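Local atomic coordinates of receptor-like protein kinase ANXUR1 (Arabidopsis thaliana, PDB entry 6FIG), a protein that probably acts at the cell surface as a malectin-like receptor kinase in plant reproduction, its calcium-bearing ectodomain presumably sensing extracellular signals. Residues A[97-109]-A[124-137]. Sequence-based numbering, arbitrary orientation.
Sequences VEANDVTLLSNFS and KEYSLAPTDKDVLS. With NAG (2-acetamido-2-deoxy-beta-D-glucopyranose), chain C.
Asn-100 carries its CG anti to its own carbonyl carbon (chi1 -69°), which sends the amide over to the strand starting at Val-135; Leu-104, with a similar first torsion (-52°), lays its branches over one face of the Tyr-126 ring. The two illustrate a beta sandwich held by polar bonds within a sheet and apolar packing between sheets. Where strand 95-99 runs antiparallel to 135-142, Asn-100 N donates to Ser-137 O at 2.9 Å. The amide then continues the pairing in place of backbone: Ser-137 N reaches Asn-100 OD1 at 2.7 Å, tilted from the amide plane, whereas the bond from Asn-100 ND2 to Val-135 O, at 3.4 Å, is weak. A water joins Asn-100 OD1, Val-135 O, Ser-137 OG and Lys-133 NZ, the last at 2.6 Å. Asn-100 sits in the type II' turn between strands 95-99 and 102-108.

Between the layers, Leu-104 CD2 lies 4.0 Å from the centroid of the Tyr-126 ring, a CH-pi contact, and Ala-99 CB meets Leu-128 CD1 at 3.9 Å. A classic beta bulge turns both Leu-104 and Leu-105 toward strand 122-128, and Leu-105 CD2 touches Tyr-126 OH, the two side chains meeting at about a right angle. That hydroxyl shares a water with Leu-104 O. Further along, Lys-124 CE passes Phe-108 CE1 at 3.7 Å; Phe-108 follows glycan-bearing Asn-107, which takes no part. The chemistry implies a division of labour: the asparagine amide, gripped mainly through OD1, is probably limited in rotation and ties turn to strand, while aliphatic and aromatic groups join the sheets.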
# COMPACT_ATOMS: atom_id res chain seq x y z
N VAL A 97 -6.69 21.13 -18.59
CA VAL A 97 -6.47 20.76 -17.20
C VAL A 97 -5.13 21.32 -16.77
O VAL A 97 -4.10 21.10 -17.47
CB VAL A 97 -6.49 19.24 -16.94
CG1 VAL A 97 -6.36 18.96 -15.44
CG2 VAL A 97 -7.73 18.59 -17.55
N GLU A 98 -5.12 21.95 -15.61
CA GLU A 98 -3.94 22.51 -15.00
C GLU A 98 -3.79 21.95 -13.60
O GLU A 98 -4.79 21.73 -12.89
CB GLU A 98 -4.06 24.03 -14.93
CG GLU A 98 -4.04 24.72 -16.28
CD GLU A 98 -4.60 26.13 -16.19
OE1 GLU A 98 -5.84 26.30 -16.10
OE2 GLU A 98 -3.79 27.08 -16.18
N ALA A 99 -2.54 21.74 -13.18
CA ALA A 99 -2.24 21.30 -11.81
C ALA A 99 -1.28 22.32 -11.26
O ALA A 99 -0.10 22.39 -11.68
CB ALA A 99 -1.65 19.90 -11.77
N ASN A 100 -1.78 23.11 -10.33
CA ASN A 100 -1.15 24.33 -9.91
C ASN A 100 -0.78 25.17 -11.15
O ASN A 100 -1.68 25.49 -11.94
CB ASN A 100 -0.04 24.04 -8.89
CG ASN A 100 -0.60 23.55 -7.55
OD1 ASN A 100 -1.82 23.50 -7.36
ND2 ASN A 100 0.28 23.22 -6.60
N ASP A 101 0.49 25.48 -11.35
CA ASP A 101 0.90 26.31 -12.47
C ASP A 101 1.33 25.49 -13.72
O ASP A 101 1.89 26.06 -14.64
CB ASP A 101 2.02 27.28 -12.03
CG ASP A 101 3.31 26.58 -11.60
OD1 ASP A 101 4.33 27.31 -11.42
OD2 ASP A 101 3.37 25.33 -11.42
N VAL A 102 1.06 24.18 -13.75
CA VAL A 102 1.50 23.29 -14.85
C VAL A 102 0.29 22.97 -15.73
O VAL A 102 -0.71 22.44 -15.23
CB VAL A 102 2.14 21.98 -14.31
CG1 VAL A 102 2.69 21.13 -15.45
CG2 VAL A 102 3.27 22.27 -13.31
N THR A 103 0.36 23.28 -17.02
CA THR A 103 -0.68 22.87 -17.95
C THR A 103 -0.42 21.45 -18.41
O THR A 103 0.64 21.15 -18.98
CB THR A 103 -0.78 23.80 -19.17
OG1 THR A 103 -1.12 25.13 -18.75
CG2 THR A 103 -1.84 23.29 -20.15
N LEU A 104 -1.38 20.57 -18.15
CA LEU A 104 -1.29 19.15 -18.48
C LEU A 104 -1.93 18.86 -19.81
O LEU A 104 -1.36 18.14 -20.66
CB LEU A 104 -1.98 18.29 -17.40
CG LEU A 104 -1.51 18.59 -15.98
CD1 LEU A 104 -2.30 17.76 -14.99
CD2 LEU A 104 -0.02 18.39 -15.79
N LEU A 105 -3.14 19.37 -19.99
CA LEU A 105 -3.94 19.13 -21.17
C LEU A 105 -4.51 20.44 -21.64
O LEU A 105 -4.85 21.30 -20.83
CB LEU A 105 -5.07 18.16 -20.83
CG LEU A 105 -4.65 16.77 -20.40
CD1 LEU A 105 -5.86 16.04 -19.80
CD2 LEU A 105 -4.07 16.01 -21.56
N SER A 106 -4.64 20.62 -22.96
CA SER A 106 -5.11 21.87 -23.55
C SER A 106 -5.80 21.54 -24.85
O SER A 106 -5.23 20.79 -25.66
CB SER A 106 -3.96 22.85 -23.79
OG SER A 106 -4.41 24.08 -24.37
N ASN A 107 -7.02 22.02 -25.04
CA ASN A 107 -7.84 21.64 -26.20
C ASN A 107 -7.97 20.12 -26.37
O ASN A 107 -8.02 19.59 -27.48
CB ASN A 107 -7.25 22.26 -27.47
CG ASN A 107 -8.20 22.18 -28.64
OD1 ASN A 107 -9.37 22.55 -28.55
ND2 ASN A 107 -7.70 21.67 -29.76
N PHE A 108 -8.06 19.44 -25.24
CA PHE A 108 -7.99 17.98 -25.18
C PHE A 108 -9.31 17.33 -25.56
O PHE A 108 -10.34 17.60 -24.92
CB PHE A 108 -7.58 17.56 -23.78
CG PHE A 108 -7.74 16.10 -23.49
CD1 PHE A 108 -7.02 15.15 -24.22
CD2 PHE A 108 -8.60 15.67 -22.47
CE1 PHE A 108 -7.15 13.81 -23.94
CE2 PHE A 108 -8.75 14.31 -22.20
CZ PHE A 108 -8.00 13.38 -22.94
N SER A 109 -9.26 16.47 -26.58
CA SER A 109 -10.40 15.67 -27.01
C SER A 109 -10.11 14.22 -26.64
O SER A 109 -9.32 13.54 -27.31
CB SER A 109 -10.63 15.77 -28.51
OG SER A 109 -11.68 14.90 -28.92
N LYS A 124 -3.96 9.34 -18.28
CA LYS A 124 -2.87 10.28 -18.41
C LYS A 124 -2.15 10.29 -17.08
O LYS A 124 -2.78 10.43 -16.04
CB LYS A 124 -3.38 11.69 -18.73
CG LYS A 124 -4.19 11.83 -20.00
CD LYS A 124 -3.36 11.75 -21.25
CE LYS A 124 -4.21 12.17 -22.44
NZ LYS A 124 -3.48 12.23 -23.72
N GLU A 125 -0.82 10.15 -17.07
CA GLU A 125 -0.07 10.11 -15.85
C GLU A 125 1.05 11.13 -15.90
O GLU A 125 1.80 11.18 -16.92
CB GLU A 125 0.53 8.72 -15.62
CG GLU A 125 1.35 8.60 -14.35
CD GLU A 125 1.98 7.24 -14.17
OE1 GLU A 125 3.13 7.12 -14.60
OE2 GLU A 125 1.36 6.32 -13.60
N TYR A 126 1.20 11.87 -14.83
CA TYR A 126 2.19 12.93 -14.70
C TYR A 126 2.96 12.75 -13.41
O TYR A 126 2.43 12.24 -12.44
CB TYR A 126 1.50 14.29 -14.72
CG TYR A 126 0.62 14.47 -15.91
CD1 TYR A 126 1.13 14.92 -17.13
CD2 TYR A 126 -0.73 14.15 -15.85
CE1 TYR A 126 0.33 15.05 -18.24
CE2 TYR A 126 -1.54 14.27 -16.95
CZ TYR A 126 -1.02 14.72 -18.15
OH TYR A 126 -1.81 14.81 -19.26
N SER A 127 4.21 13.21 -13.40
CA SER A 127 5.00 13.29 -12.20
C SER A 127 5.33 14.76 -11.97
O SER A 127 6.06 15.38 -12.77
CB SER A 127 6.28 12.47 -12.27
OG SER A 127 7.03 12.63 -11.07
N LEU A 128 4.74 15.30 -10.91
CA LEU A 128 4.79 16.73 -10.63
C LEU A 128 5.88 17.03 -9.61
O LEU A 128 5.87 16.47 -8.50
CB LEU A 128 3.44 17.19 -10.09
CG LEU A 128 2.25 16.92 -11.02
CD1 LEU A 128 0.96 17.38 -10.36
CD2 LEU A 128 2.45 17.59 -12.38
N ALA A 129 6.80 17.92 -9.97
CA ALA A 129 7.84 18.34 -9.04
C ALA A 129 7.26 19.00 -7.78
O ALA A 129 6.15 19.54 -7.81
CB ALA A 129 8.83 19.29 -9.72
N PRO A 130 8.02 18.99 -6.68
CA PRO A 130 7.55 19.64 -5.46
C PRO A 130 7.14 21.09 -5.72
O PRO A 130 7.86 21.81 -6.43
CB PRO A 130 8.76 19.59 -4.54
CG PRO A 130 9.55 18.41 -4.99
CD PRO A 130 9.28 18.25 -6.47
N THR A 131 5.98 21.45 -5.16
CA THR A 131 5.29 22.73 -5.34
C THR A 131 5.60 23.75 -4.23
O THR A 131 5.29 24.93 -4.39
CB THR A 131 3.75 22.51 -5.27
OG1 THR A 131 3.40 21.78 -4.07
CG2 THR A 131 3.26 21.74 -6.46
N ASP A 132 6.15 23.30 -3.10
CA ASP A 132 6.16 24.07 -1.84
C ASP A 132 4.80 24.66 -1.45
O ASP A 132 4.72 25.71 -0.82
CB ASP A 132 7.27 25.13 -1.87
CG ASP A 132 8.67 24.50 -1.92
OD1 ASP A 132 9.64 25.17 -1.51
OD2 ASP A 132 8.79 23.34 -2.36
N LYS A 133 3.74 23.94 -1.81
CA LYS A 133 2.38 24.30 -1.49
C LYS A 133 1.72 23.06 -0.91
O LYS A 133 1.94 21.95 -1.43
CB LYS A 133 1.63 24.78 -2.73
CG LYS A 133 1.93 26.22 -3.10
CD LYS A 133 1.30 26.62 -4.43
CE LYS A 133 -0.18 26.96 -4.30
NZ LYS A 133 -0.90 26.82 -5.60
N ASP A 134 0.92 23.24 0.13
CA ASP A 134 0.27 22.12 0.80
C ASP A 134 -1.07 21.72 0.14
O ASP A 134 -1.75 20.83 0.63
CB ASP A 134 0.12 22.36 2.31
CG ASP A 134 -0.65 23.63 2.66
OD1 ASP A 134 -1.54 24.04 1.89
OD2 ASP A 134 -0.39 24.23 3.74
N VAL A 135 -1.43 22.37 -0.97
CA VAL A 135 -2.62 22.02 -1.73
C VAL A 135 -2.27 21.87 -3.20
O VAL A 135 -1.56 22.70 -3.76
CB VAL A 135 -3.72 23.08 -1.54
CG1 VAL A 135 -4.89 22.85 -2.48
CG2 VAL A 135 -4.21 23.08 -0.09
N LEU A 136 -2.76 20.79 -3.82
CA LEU A 136 -2.69 20.61 -5.26
C LEU A 136 -4.04 21.06 -5.81
O LEU A 136 -5.06 20.42 -5.55
CB LEU A 136 -2.41 19.15 -5.62
CG LEU A 136 -2.33 18.84 -7.12
CD1 LEU A 136 -1.18 19.60 -7.77
CD2 LEU A 136 -2.16 17.34 -7.35
N SER A 137 -4.03 22.14 -6.58
CA SER A 137 -5.21 22.63 -7.27
C SER A 137 -5.31 22.11 -8.69
O SER A 137 -4.44 22.40 -9.50
CB SER A 137 -5.17 24.14 -7.28
OG SER A 137 -5.25 24.62 -5.95
C1 NAG C . -8.46 21.51 -30.98
C2 NAG C . -7.93 22.47 -32.04
C3 NAG C . -8.56 22.18 -33.40
C4 NAG C . -8.48 20.70 -33.75
C5 NAG C . -9.07 19.86 -32.63
C6 NAG C . -8.98 18.35 -32.87
C7 NAG C . -7.36 24.66 -31.08
C8 NAG C . -7.90 26.00 -30.70
N2 NAG C . -8.25 23.82 -31.62
O3 NAG C . -7.93 22.96 -34.41
O4 NAG C . -9.22 20.49 -34.97
O5 NAG C . -8.37 20.15 -31.42
O6 NAG C . -7.61 17.95 -32.92
O7 NAG C . -6.19 24.38 -30.91
O HOH W 1 -2.68 25.11 -4.81
O HOH W 2 -4.53 24.77 -11.34
O HOH W 3 -0.50 15.74 -21.52